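PDB 6O1W: DNA translocase coupling protein from Clostridium perfringens, which probably couples ATP hydrolysis to plasmid DNA transfer in conjugation, this chain holding the FtsK/SpoIIIE-type ATPase part of a membrane protein. Local coordinates for residues A[311-316]-A[328-333]; A[130-135]-A[296-301]; A[324-329]-A[337-342]; A[235-240]-A[283-288]; A[110-115]-A[124-129]. All blocks are in the same frame, centred on the assembly; numbering follows the deposited sequence.

Contact 1: residues A[311-316]-A[328-333]; sequences VLSNTK and LFKLGA
Leu-328 reaches both Leu-312 and Lys-316 with one methyl. Its CD1 meets CD1 of Leu-312 at 3.7 Å, the two leucine side chains crossing at about a right angle, and the same methyl lies over the carbonyl group of Lys-316, 3.5 Å from its C. CB of Lys-316 closes in on CD1 as well, but the remainder of that lysine leads off, and its NZ forms a salt bridge with Asp-37, which with Lys-316 lies beside a beta-D-glucopyranose bound in this crystal. What meets here is the C-terminal end of helix 305-312 and a strand of the central mixed sheet in the P-loop ATPase core. The chain leaves the helix at Ser-313 with positive phi and continues into an Asx turn, in which OD1 of Asn-314 accepts from the backbone N of Lys-316 at 3.0 Å. Two residues along the strand, Lys-330 points to the same segment. Its CB packs 3.7 Å from CD2 of Leu-312, and the chain runs on with CG anti to the backbone N (chi1 -180°) until a bend at chi4 brings NZ to within 2.8 Å of Leu-312 O. The ammonium sits 28° out of the carbonyl plane. OG of Ser-313 also donates to Leu-312 O, at 2.8 Å, from the same face but nearly side-on to the C=O, giving the oxygen two donors. A positive group at a helix C-terminus should be electrostatically favourable. A water accepts from ND2 of Asn-314 at 3.2 Å and, weakly, from NZ of Lys-330.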
# COMPACT_ATOMS: atom_id res chain seq x y z
N VAL A 311 1.56 -9.72 -4.38
CA VAL A 311 1.48 -8.25 -4.34
C VAL A 311 2.80 -7.57 -4.73
O VAL A 311 2.81 -6.69 -5.58
CB VAL A 311 0.99 -7.76 -2.96
CG1 VAL A 311 0.97 -6.22 -2.87
CG2 VAL A 311 -0.38 -8.33 -2.62
N LEU A 312 3.91 -7.97 -4.06
CA LEU A 312 5.22 -7.33 -4.11
C LEU A 312 6.32 -8.03 -4.88
O LEU A 312 7.39 -7.43 -5.06
CB LEU A 312 5.72 -7.20 -2.64
CG LEU A 312 4.85 -6.39 -1.68
CD1 LEU A 312 5.33 -6.57 -0.25
CD2 LEU A 312 4.81 -4.89 -2.06
N SER A 313 6.11 -9.31 -5.23
CA SER A 313 7.09 -10.23 -5.84
C SER A 313 8.36 -10.38 -4.93
O SER A 313 9.48 -10.59 -5.40
CB SER A 313 7.40 -9.91 -7.30
OG SER A 313 8.02 -8.65 -7.48
N ASN A 314 8.12 -10.33 -3.61
CA ASN A 314 9.05 -10.62 -2.51
C ASN A 314 8.18 -11.08 -1.30
O ASN A 314 6.96 -10.95 -1.37
CB ASN A 314 10.00 -9.45 -2.18
CG ASN A 314 9.35 -8.23 -1.60
OD1 ASN A 314 8.60 -8.30 -0.63
ND2 ASN A 314 9.64 -7.07 -2.17
N THR A 315 8.80 -11.58 -0.22
CA THR A 315 8.08 -12.12 0.93
C THR A 315 8.09 -11.17 2.15
O THR A 315 7.80 -11.61 3.26
CB THR A 315 8.76 -13.46 1.34
OG1 THR A 315 10.07 -13.16 1.81
CG2 THR A 315 8.82 -14.49 0.19
N LYS A 316 8.42 -9.88 1.95
CA LYS A 316 8.57 -8.92 3.06
C LYS A 316 7.30 -8.57 3.84
O LYS A 316 7.44 -8.09 4.97
CB LYS A 316 9.26 -7.64 2.60
CG LYS A 316 10.63 -7.86 1.98
CD LYS A 316 11.17 -6.53 1.41
CE LYS A 316 12.31 -6.71 0.44
NZ LYS A 316 13.48 -7.31 1.11
N LEU A 328 3.90 -1.74 3.76
CA LEU A 328 5.02 -1.71 2.82
C LEU A 328 4.60 -0.93 1.56
O LEU A 328 3.50 -1.09 1.03
CB LEU A 328 5.49 -3.11 2.41
CG LEU A 328 6.07 -3.96 3.55
CD1 LEU A 328 6.34 -5.33 3.08
CD2 LEU A 328 7.35 -3.35 4.10
N PHE A 329 5.50 -0.10 1.08
CA PHE A 329 5.34 0.68 -0.14
C PHE A 329 6.39 0.16 -1.12
O PHE A 329 7.58 0.14 -0.81
CB PHE A 329 5.60 2.18 0.12
CG PHE A 329 5.47 3.06 -1.11
CD1 PHE A 329 4.24 3.55 -1.51
CD2 PHE A 329 6.61 3.44 -1.84
CE1 PHE A 329 4.13 4.39 -2.62
CE2 PHE A 329 6.50 4.30 -2.93
CZ PHE A 329 5.26 4.76 -3.33
N LYS A 330 5.95 -0.20 -2.32
CA LYS A 330 6.84 -0.62 -3.39
C LYS A 330 6.50 0.14 -4.68
O LYS A 330 5.35 0.13 -5.12
CB LYS A 330 6.78 -2.14 -3.59
CG LYS A 330 7.70 -2.62 -4.70
CD LYS A 330 7.84 -4.11 -4.78
CE LYS A 330 9.14 -4.44 -5.47
NZ LYS A 330 9.00 -5.56 -6.44
N LEU A 331 7.49 0.84 -5.24
CA LEU A 331 7.45 1.56 -6.52
C LEU A 331 8.80 1.31 -7.16
O LEU A 331 9.80 1.83 -6.69
CB LEU A 331 7.17 3.07 -6.39
CG LEU A 331 7.15 3.88 -7.72
CD1 LEU A 331 6.28 3.27 -8.76
CD2 LEU A 331 6.67 5.28 -7.48
N GLY A 332 8.81 0.49 -8.18
CA GLY A 332 10.05 0.09 -8.82
C GLY A 332 10.64 -1.08 -8.05
O GLY A 332 9.89 -1.94 -7.55
N ALA A 333 11.97 -1.12 -7.91
CA ALA A 333 12.63 -2.25 -7.26
C ALA A 333 12.77 -2.16 -5.72
O ALA A 333 13.16 -3.15 -5.12
CB ALA A 333 13.98 -2.48 -7.90
O HOH W 1 11.58 -7.03 -4.67

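Contact 2: residues A[130-135]-A[296-301]; sequences PHILSA and VRICGR
Ile-132, Val-296 and Ile-298 form the apolar centre on one face of the paired strands. Ile-132 and Val-296 run alongside each other from that face, with CG1 of the isoleucine 3.8 Å from CB of the valine. The other branch of Ile-132, CG2, meets CD1 of Ile-298 at 3.8 Å; Ile-298 turns CG1 anti to its carbonyl carbon (chi1 -65°), and its delta methyl comes back toward the neighbouring strand. Ile-145 and Ile-149 of helix 142-155 pack over this face. On the other face CD2 of Leu-133 lies 4.1 Å from CD of Arg-297, whose chain bends at chi2 and whose NH1 bonds to Val-311 O. Ala-135 and Cys-299 follow there, under Val-311 of helix 305-312. Between the faces runs a regular parallel set of backbone bonds. Leu-133 N donates to Val-296 O, and Leu-133 O accepts from Ile-298 N at 2.8 Å. Ala-135 N and O then bond to Ile-298 O and Gly-300 N, the latter at 2.7 Å. Where the pair begins, the bond from Val-296 N to His-131 O is longer, 3.3 Å. Ser-134 OG bonds to Lys-142 O, the backbone of a residue known to bind ATP. Strand 132-135 leads straight into the predicted Walker A loop, and its place between parallel strands 296-299 and 272-278 is consistent with a RecA-like P-loop ATPase core.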
# COMPACT_ATOMS: atom_id res chain seq x y z
N PRO A 130 0.90 6.09 -12.55
CA PRO A 130 -0.54 6.45 -12.58
C PRO A 130 -1.53 5.56 -11.84
O PRO A 130 -2.67 6.01 -11.64
CB PRO A 130 -0.86 6.46 -14.09
CG PRO A 130 0.14 5.53 -14.71
CD PRO A 130 1.38 5.65 -13.88
N HIS A 131 -1.15 4.32 -11.47
CA HIS A 131 -2.07 3.41 -10.81
C HIS A 131 -1.51 2.85 -9.52
O HIS A 131 -0.30 2.68 -9.37
CB HIS A 131 -2.54 2.30 -11.76
CG HIS A 131 -2.94 2.81 -13.11
ND1 HIS A 131 -3.99 3.70 -13.26
CD2 HIS A 131 -2.37 2.60 -14.32
CE1 HIS A 131 -4.04 3.98 -14.56
NE2 HIS A 131 -3.08 3.35 -15.23
N ILE A 132 -2.41 2.59 -8.57
CA ILE A 132 -2.08 2.13 -7.22
C ILE A 132 -2.88 0.88 -6.86
O ILE A 132 -4.10 0.84 -7.07
CB ILE A 132 -2.39 3.27 -6.20
CG1 ILE A 132 -1.57 4.54 -6.52
CG2 ILE A 132 -2.21 2.80 -4.74
CD1 ILE A 132 -1.94 5.82 -5.75
N LEU A 133 -2.21 -0.09 -6.26
CA LEU A 133 -2.87 -1.27 -5.75
C LEU A 133 -2.58 -1.29 -4.24
O LEU A 133 -1.40 -1.23 -3.82
CB LEU A 133 -2.33 -2.54 -6.44
CG LEU A 133 -2.92 -3.89 -5.92
CD1 LEU A 133 -4.22 -4.21 -6.60
CD2 LEU A 133 -1.97 -5.05 -6.22
N SER A 134 -3.64 -1.35 -3.43
CA SER A 134 -3.52 -1.38 -1.97
C SER A 134 -4.09 -2.69 -1.48
O SER A 134 -5.26 -2.98 -1.73
CB SER A 134 -4.22 -0.17 -1.34
OG SER A 134 -4.23 -0.21 0.07
N ALA A 135 -3.22 -3.53 -0.87
CA ALA A 135 -3.58 -4.85 -0.40
C ALA A 135 -3.43 -5.01 1.10
O ALA A 135 -2.46 -4.56 1.67
CB ALA A 135 -2.76 -5.91 -1.11
N VAL A 296 2.47 1.25 -8.44
CA VAL A 296 2.52 1.50 -7.00
C VAL A 296 1.85 0.35 -6.25
O VAL A 296 0.70 0.02 -6.55
CB VAL A 296 1.87 2.85 -6.60
CG1 VAL A 296 1.94 3.05 -5.09
CG2 VAL A 296 2.52 4.03 -7.32
N ARG A 297 2.56 -0.25 -5.28
CA ARG A 297 1.99 -1.29 -4.44
C ARG A 297 2.09 -0.85 -3.00
O ARG A 297 3.16 -0.44 -2.52
CB ARG A 297 2.69 -2.65 -4.59
CG ARG A 297 3.02 -3.06 -6.01
CD ARG A 297 1.82 -3.53 -6.81
NE ARG A 297 2.16 -3.59 -8.23
CZ ARG A 297 2.92 -4.53 -8.77
NH1 ARG A 297 3.37 -5.54 -8.03
NH2 ARG A 297 3.24 -4.46 -10.05
N ILE A 298 0.96 -0.95 -2.33
CA ILE A 298 0.85 -0.69 -0.91
C ILE A 298 0.39 -2.02 -0.34
O ILE A 298 -0.65 -2.53 -0.75
CB ILE A 298 -0.05 0.53 -0.57
CG1 ILE A 298 0.58 1.83 -1.12
CG2 ILE A 298 -0.20 0.64 0.94
CD1 ILE A 298 -0.40 2.99 -1.38
N CYS A 299 1.20 -2.63 0.54
CA CYS A 299 0.89 -3.95 1.08
C CYS A 299 0.91 -4.01 2.60
O CYS A 299 1.89 -3.59 3.23
CB CYS A 299 1.80 -5.00 0.47
SG CYS A 299 1.23 -6.71 0.72
N GLY A 300 -0.18 -4.52 3.17
CA GLY A 300 -0.31 -4.71 4.61
C GLY A 300 0.37 -6.01 5.00
O GLY A 300 0.98 -6.69 4.17
N ARG A 301 0.29 -6.35 6.26
CA ARG A 301 0.91 -7.55 6.79
C ARG A 301 0.14 -8.80 6.35
O ARG A 301 -1.07 -8.84 6.49
CB ARG A 301 0.95 -7.47 8.33
CG ARG A 301 1.68 -8.67 8.94
CD ARG A 301 1.91 -8.51 10.43
NE ARG A 301 2.71 -9.63 10.93
CZ ARG A 301 2.21 -10.81 11.28
NH1 ARG A 301 0.90 -11.03 11.21
NH2 ARG A 301 3.01 -11.78 11.70

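Contact 3: residues A[324-329]-A[337-342]; sequences KGRFLF and QFQAFY
Arg-326 and Gln-339 are joined through their side chains: NE of the arginine donates to OE1 of the glutamine at 2.8 Å. The oxygen lies 23° out of the guanidinium plane, and the guanidinium and amide planes stand nearly perpendicular, 85° apart. The other end of the same amide is held too, for NE2 of Gln-339 donates at 2.9 Å to a lone pair of Lys-324 O, almost within the amide plane. Bonds at both ends therefore fix the rotation of the amide. Bends at chi2 and chi3 (both 62°) fold Arg-326 toward the partner strand, and its NH2 continues to Pro-95 O. The strands form a beta hairpin: Phe-327 and Phe-338 are an antiparallel hydrogen-bonded pair, joined by Phe-327 N to Phe-338 O at 2.8 Å and the return bond at 2.9 Å. Beyond it, Ala-340 N bonds to Gly-325 O. On the face away from the arginine, CB of Phe-327 comes 3.5 Å from CE1 of Phe-338. CB of Phe-329 meets CD1 of the same ring at 3.7 Å. CD1 of Phe-327 lies 3.8 Å from CB of Ala-340, a residue of the ATP site, and Ile-145 of helix 142-155 packs on both.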
# COMPACT_ATOMS: atom_id res chain seq x y z
N LYS A 324 -1.43 -1.35 13.55
CA LYS A 324 -2.49 -0.92 12.65
C LYS A 324 -2.02 0.28 11.82
O LYS A 324 -1.46 1.25 12.37
CB LYS A 324 -3.79 -0.58 13.42
CG LYS A 324 -5.03 -0.64 12.52
CD LYS A 324 -6.31 -0.24 13.27
CE LYS A 324 -7.49 0.01 12.36
NZ LYS A 324 -7.30 1.22 11.50
N GLY A 325 -2.25 0.19 10.51
CA GLY A 325 -1.88 1.22 9.56
C GLY A 325 -0.43 1.17 9.11
O GLY A 325 0.03 2.06 8.40
N ARG A 326 0.30 0.12 9.50
CA ARG A 326 1.70 -0.05 9.10
C ARG A 326 1.75 -0.85 7.79
O ARG A 326 1.15 -1.93 7.69
CB ARG A 326 2.50 -0.73 10.22
CG ARG A 326 4.00 -0.78 9.96
CD ARG A 326 4.62 0.60 9.86
NE ARG A 326 4.49 1.41 11.08
CZ ARG A 326 5.19 1.21 12.21
NH1 ARG A 326 6.03 0.19 12.30
NH2 ARG A 326 5.04 2.03 13.24
N PHE A 327 2.40 -0.31 6.78
CA PHE A 327 2.41 -0.96 5.47
C PHE A 327 3.77 -0.97 4.86
O PHE A 327 4.65 -0.23 5.31
CB PHE A 327 1.48 -0.14 4.52
CG PHE A 327 0.01 -0.37 4.70
CD1 PHE A 327 -0.70 0.31 5.67
CD2 PHE A 327 -0.66 -1.31 3.92
CE1 PHE A 327 -2.06 0.04 5.88
CE2 PHE A 327 -2.02 -1.56 4.10
CZ PHE A 327 -2.71 -0.90 5.10
N LEU A 328 3.90 -1.74 3.76
CA LEU A 328 5.02 -1.71 2.82
C LEU A 328 4.60 -0.93 1.56
O LEU A 328 3.50 -1.09 1.03
CB LEU A 328 5.49 -3.11 2.41
CG LEU A 328 6.07 -3.96 3.55
CD1 LEU A 328 6.34 -5.33 3.08
CD2 LEU A 328 7.35 -3.35 4.10
N PHE A 329 5.50 -0.10 1.08
CA PHE A 329 5.34 0.68 -0.14
C PHE A 329 6.39 0.16 -1.12
O PHE A 329 7.58 0.14 -0.81
CB PHE A 329 5.60 2.18 0.12
CG PHE A 329 5.47 3.06 -1.11
CD1 PHE A 329 4.24 3.55 -1.51
CD2 PHE A 329 6.61 3.44 -1.84
CE1 PHE A 329 4.13 4.39 -2.62
CE2 PHE A 329 6.50 4.30 -2.93
CZ PHE A 329 5.26 4.76 -3.33
N GLN A 337 9.11 0.47 4.49
CA GLN A 337 8.08 0.42 5.50
C GLN A 337 7.61 1.86 5.77
O GLN A 337 8.41 2.79 5.78
CB GLN A 337 8.66 -0.25 6.80
CG GLN A 337 7.65 -0.42 7.92
CD GLN A 337 8.12 -1.12 9.17
OE1 GLN A 337 9.28 -1.53 9.38
NE2 GLN A 337 7.21 -1.28 10.07
N PHE A 338 6.30 2.05 5.96
CA PHE A 338 5.75 3.36 6.29
C PHE A 338 4.47 3.20 7.09
O PHE A 338 3.82 2.15 6.99
CB PHE A 338 5.47 4.21 5.01
CG PHE A 338 4.18 3.91 4.29
CD1 PHE A 338 4.07 2.81 3.44
CD2 PHE A 338 3.07 4.76 4.41
CE1 PHE A 338 2.89 2.56 2.73
CE2 PHE A 338 1.89 4.50 3.71
CZ PHE A 338 1.80 3.38 2.89
N GLN A 339 4.07 4.29 7.81
CA GLN A 339 2.82 4.39 8.55
C GLN A 339 1.86 5.18 7.69
O GLN A 339 2.12 6.33 7.38
CB GLN A 339 3.01 5.12 9.91
CG GLN A 339 1.76 5.11 10.83
CD GLN A 339 1.29 3.73 11.25
OE1 GLN A 339 2.07 2.77 11.35
NE2 GLN A 339 -0.01 3.58 11.51
N ALA A 340 0.74 4.56 7.34
CA ALA A 340 -0.30 5.16 6.54
C ALA A 340 -1.14 6.09 7.38
O ALA A 340 -1.37 5.82 8.56
CB ALA A 340 -1.20 4.07 5.96
N PHE A 341 -1.64 7.17 6.77
CA PHE A 341 -2.56 8.11 7.40
C PHE A 341 -3.85 7.39 7.76
O PHE A 341 -4.34 6.56 6.98
CB PHE A 341 -2.95 9.25 6.44
CG PHE A 341 -1.84 10.21 6.10
CD1 PHE A 341 -1.19 10.92 7.09
CD2 PHE A 341 -1.49 10.44 4.78
CE1 PHE A 341 -0.15 11.81 6.77
CE2 PHE A 341 -0.48 11.35 4.45
CZ PHE A 341 0.18 12.03 5.45
N TYR A 342 -4.41 7.72 8.92
CA TYR A 342 -5.71 7.17 9.26
C TYR A 342 -6.68 8.27 8.90
O TYR A 342 -6.60 9.38 9.43
CB TYR A 342 -5.85 6.70 10.73
CG TYR A 342 -7.23 6.14 11.00
CD1 TYR A 342 -7.67 4.97 10.39
CD2 TYR A 342 -8.12 6.82 11.83
CE1 TYR A 342 -8.97 4.49 10.59
CE2 TYR A 342 -9.41 6.33 12.07
CZ TYR A 342 -9.83 5.17 11.43
OH TYR A 342 -11.11 4.71 11.65

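Contact 4: residues A[235-240]-A[283-288]; sequences ELAELM and AKVITG
The short helix 237-240 that follows strand 229-233 of the P-loop core, with Leu-236 just before it, receives Val-285 from the loop after strand 272-278. Glu-235 is the second of two acidic residues after a hydrophobic strand, consistent with a Walker B motif. Its OE2 caps the turn into the helix, accepting from Ala-237 N at 2.8 Å through the anti lone pair, while OE1 takes a bond from Gln-279 N. Val-285 is the centre of the contact. CG1, anti to the backbone N (chi1 167°), lies 3.8 Å from CG of Leu-236 and 3.7 Å from Ala-237 N; CG2 faces CB of Ala-237 at 4.1 Å and CB of Met-240 at 4.0 Å. Leu-236 and Val-285 overlap flank to flank with their tips directed oppositely, which brings CD2 of the leucine to 3.6 Å from Val-285 O. CG of Met-240, modelled as selenomethionine, approaches that oxygen as closely, before the chain bends off toward helix 247-266. Aliphatic groups thus lie around Val-285 O, which takes a weak bond from Thr-287 N; the two segments are held by burial of carbon, without a direct hydrogen bond between them.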
# COMPACT_ATOMS: atom_id res chain seq x y z
N GLU A 235 -12.82 -3.39 -4.28
CA GLU A 235 -12.36 -4.76 -4.22
C GLU A 235 -12.19 -5.31 -5.60
O GLU A 235 -13.19 -5.49 -6.31
CB GLU A 235 -13.30 -5.62 -3.32
CG GLU A 235 -12.94 -7.11 -3.24
CD GLU A 235 -11.47 -7.38 -2.95
OE1 GLU A 235 -11.01 -7.05 -1.83
OE2 GLU A 235 -10.78 -7.88 -3.86
N LEU A 236 -10.93 -5.56 -6.00
CA LEU A 236 -10.59 -6.09 -7.33
C LEU A 236 -11.22 -7.47 -7.59
O LEU A 236 -11.59 -7.74 -8.73
CB LEU A 236 -9.07 -6.14 -7.55
CG LEU A 236 -8.53 -6.41 -8.99
CD1 LEU A 236 -9.07 -5.43 -10.01
CD2 LEU A 236 -7.03 -6.40 -9.00
N ALA A 237 -11.37 -8.32 -6.54
CA ALA A 237 -11.98 -9.66 -6.68
C ALA A 237 -13.41 -9.60 -7.27
O ALA A 237 -13.78 -10.51 -8.00
CB ALA A 237 -11.98 -10.40 -5.36
N GLU A 238 -14.17 -8.53 -6.99
CA GLU A 238 -15.54 -8.33 -7.53
C GLU A 238 -15.56 -8.19 -9.08
O GLU A 238 -16.58 -8.47 -9.73
CB GLU A 238 -16.21 -7.11 -6.88
CG GLU A 238 -16.58 -7.35 -5.42
CD GLU A 238 -16.95 -6.14 -4.56
OE1 GLU A 238 -16.98 -5.00 -5.08
OE2 GLU A 238 -17.18 -6.35 -3.35
N LEU A 239 -14.43 -7.75 -9.68
CA LEU A 239 -14.29 -7.59 -11.12
C LEU A 239 -13.47 -8.74 -11.75
O LEU A 239 -13.68 -9.06 -12.92
CB LEU A 239 -13.59 -6.26 -11.46
CG LEU A 239 -14.31 -4.93 -11.14
CD1 LEU A 239 -13.44 -3.77 -11.51
CD2 LEU A 239 -15.65 -4.80 -11.90
N MSE A 240 -12.49 -9.30 -11.01
CA MSE A 240 -11.57 -10.31 -11.52
C MSE A 240 -11.93 -11.75 -11.21
O MSE A 240 -11.69 -12.61 -12.05
CB MSE A 240 -10.13 -10.03 -11.07
CG MSE A 240 -9.58 -8.72 -11.57
SE MSE A 240 -9.35 -8.66 -13.51
CE MSE A 240 -9.79 -6.72 -13.83
N ALA A 283 -3.42 -15.00 -7.55
CA ALA A 283 -2.91 -14.81 -8.92
C ALA A 283 -3.99 -14.68 -9.98
O ALA A 283 -3.73 -14.12 -11.05
CB ALA A 283 -1.95 -15.92 -9.30
N LYS A 284 -5.21 -15.15 -9.70
CA LYS A 284 -6.34 -15.03 -10.63
C LYS A 284 -6.89 -13.62 -10.63
O LYS A 284 -7.49 -13.20 -11.62
CB LYS A 284 -7.47 -16.00 -10.26
CG LYS A 284 -7.32 -17.40 -10.85
CD LYS A 284 -7.69 -18.52 -9.84
CE LYS A 284 -9.10 -18.47 -9.27
NZ LYS A 284 -9.11 -18.75 -7.81
N VAL A 285 -6.71 -12.89 -9.50
CA VAL A 285 -7.21 -11.53 -9.29
C VAL A 285 -6.12 -10.51 -9.59
O VAL A 285 -6.35 -9.60 -10.38
CB VAL A 285 -7.88 -11.39 -7.89
CG1 VAL A 285 -8.13 -9.93 -7.50
CG2 VAL A 285 -9.18 -12.20 -7.82
N ILE A 286 -4.94 -10.66 -8.96
CA ILE A 286 -3.77 -9.81 -9.22
C ILE A 286 -2.98 -10.57 -10.29
O ILE A 286 -2.05 -11.31 -9.97
CB ILE A 286 -2.92 -9.53 -7.95
CG1 ILE A 286 -3.80 -8.98 -6.79
CG2 ILE A 286 -1.71 -8.61 -8.30
CD1 ILE A 286 -3.07 -8.83 -5.42
N THR A 287 -3.41 -10.45 -11.54
CA THR A 287 -2.80 -11.14 -12.67
C THR A 287 -1.46 -10.46 -13.06
O THR A 287 -1.07 -9.45 -12.45
CB THR A 287 -3.76 -11.13 -13.88
OG1 THR A 287 -4.04 -9.77 -14.25
CG2 THR A 287 -5.07 -11.90 -13.62
N GLY A 288 -0.80 -11.02 -14.08
CA GLY A 288 0.43 -10.50 -14.65
C GLY A 288 0.18 -9.18 -15.36
O GLY A 288 1.03 -8.31 -15.35

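Contact 5: residues A[110-115]-A[124-129]; sequences GVVVVG and IDLNKS
Gly-110, at positive phi (88°) just before strand 111-116, presents its carbonyl oxygen to Leu-126, which wraps it with backbone and side chain: the backbone N of that leucine donates to Gly-110 O at 2.8 Å, and the leucine CB lies 3.3 Å from the same oxygen. Val-112 and Ile-124 follow as an antiparallel hydrogen-bonded pair, each N bonded to the other's O at 2.8 Å. Their side chains lie on one face and cross at a slant, CG2 of Val-112 being 3.9 Å from CB of Ile-124. Farther along, CG1 of Val-114 meets CD1 of Ile-124 at 3.8 Å, about at right angles, and helix 142-155 closes over the two valines. The other face carries the non-hydrogen-bonded pair Val-111 and Asp-125, with CG2 of Val-111 4.0 Å from CG of Asp-125. Asp-125 then ends the strand. Its OD1 accepts from Asn-127 N at 2.9 Å, met 38° out of the carboxylate plane, in an Asx turn, and its O accepts from both Lys-128 N and Ser-129 N. These bonds form the turn that leads on toward strand 132-135. The whole is a two-stranded beta hairpin at one edge of the mixed sheet, its strand 111-116 beside strand 334-340 and separated from the parallel strands of the P-loop core by a second hairpin.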
# COMPACT_ATOMS: atom_id res chain seq x y z
N GLY A 110 -2.03 16.21 -8.98
CA GLY A 110 -1.63 14.83 -9.26
C GLY A 110 -0.66 14.21 -8.27
O GLY A 110 -0.38 13.01 -8.36
N VAL A 111 -0.17 14.99 -7.32
CA VAL A 111 0.74 14.52 -6.28
C VAL A 111 -0.10 14.26 -5.04
O VAL A 111 -0.85 15.15 -4.59
CB VAL A 111 1.94 15.49 -5.96
CG1 VAL A 111 2.83 14.94 -4.85
CG2 VAL A 111 2.79 15.75 -7.20
N VAL A 112 0.02 13.04 -4.50
CA VAL A 112 -0.67 12.61 -3.28
C VAL A 112 0.33 12.12 -2.22
O VAL A 112 1.42 11.67 -2.57
CB VAL A 112 -1.81 11.59 -3.58
CG1 VAL A 112 -2.81 12.16 -4.60
CG2 VAL A 112 -1.26 10.24 -4.04
N VAL A 113 -0.03 12.23 -0.94
CA VAL A 113 0.77 11.77 0.19
C VAL A 113 0.03 10.59 0.86
O VAL A 113 -1.16 10.71 1.14
CB VAL A 113 1.10 12.92 1.19
CG1 VAL A 113 2.19 12.49 2.16
CG2 VAL A 113 1.53 14.19 0.45
N VAL A 114 0.73 9.47 1.12
CA VAL A 114 0.02 8.33 1.73
C VAL A 114 0.40 8.05 3.21
O VAL A 114 -0.30 7.28 3.87
CB VAL A 114 0.11 7.05 0.86
CG1 VAL A 114 -0.63 7.26 -0.46
CG2 VAL A 114 1.55 6.64 0.61
N GLY A 115 1.44 8.69 3.71
CA GLY A 115 1.87 8.51 5.08
C GLY A 115 3.33 8.81 5.34
O GLY A 115 3.99 9.45 4.51
N ILE A 124 3.34 10.19 -3.97
CA ILE A 124 3.11 9.52 -5.24
C ILE A 124 2.70 10.61 -6.23
O ILE A 124 1.75 11.34 -5.98
CB ILE A 124 2.03 8.40 -5.18
CG1 ILE A 124 2.35 7.32 -4.12
CG2 ILE A 124 1.82 7.76 -6.56
CD1 ILE A 124 1.12 6.47 -3.72
N ASP A 125 3.43 10.71 -7.36
CA ASP A 125 3.10 11.63 -8.46
C ASP A 125 2.39 10.80 -9.52
O ASP A 125 3.02 10.06 -10.29
CB ASP A 125 4.36 12.30 -9.03
CG ASP A 125 4.07 13.30 -10.15
OD1 ASP A 125 2.93 13.32 -10.66
OD2 ASP A 125 4.99 14.07 -10.51
N LEU A 126 1.06 10.93 -9.56
CA LEU A 126 0.21 10.20 -10.49
C LEU A 126 0.54 10.46 -11.96
O LEU A 126 0.25 9.59 -12.77
CB LEU A 126 -1.28 10.42 -10.18
CG LEU A 126 -1.76 9.97 -8.79
CD1 LEU A 126 -3.17 10.30 -8.62
CD2 LEU A 126 -1.58 8.48 -8.60
N ASN A 127 1.25 11.57 -12.29
CA ASN A 127 1.69 11.83 -13.67
C ASN A 127 2.87 10.89 -14.07
O ASN A 127 3.13 10.71 -15.26
CB ASN A 127 2.08 13.32 -13.87
CG ASN A 127 0.92 14.27 -13.70
OD1 ASN A 127 0.94 15.21 -12.90
ND2 ASN A 127 -0.16 14.02 -14.41
N LYS A 128 3.55 10.29 -13.09
CA LYS A 128 4.70 9.38 -13.30
C LYS A 128 4.37 7.91 -13.05
O LYS A 128 4.81 7.05 -13.81
CB LYS A 128 5.87 9.83 -12.41
CG LYS A 128 6.44 11.18 -12.86
CD LYS A 128 7.33 11.84 -11.83
CE LYS A 128 7.94 13.10 -12.39
NZ LYS A 128 8.67 13.89 -11.36
N SER A 129 3.56 7.63 -12.01
CA SER A 129 3.16 6.27 -11.61
C SER A 129 1.63 6.35 -11.44
O SER A 129 1.14 6.81 -10.41
CB SER A 129 3.91 5.87 -10.35
OG SER A 129 3.65 6.81 -9.32

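From the N terminus, contact 5 closes first, a short loop making the edge hairpin 111-125. The chain then enters strand 132-135, where contact 2 opens; it closes some 160 residues later at strand 296-299, spanning most of the nucleotide-binding core. Contact 4 is nested inside that loop and ties the helix after strand 229-233 to the loop leaving strand 272-278. Contact 1 follows, joining the end of helix 305-312 to strand 326-331. Contact 3 overlaps contact 1 at Leu-328 and Phe-329 and pairs that strand with strand 334-340, which lies against the hairpin of contact 5.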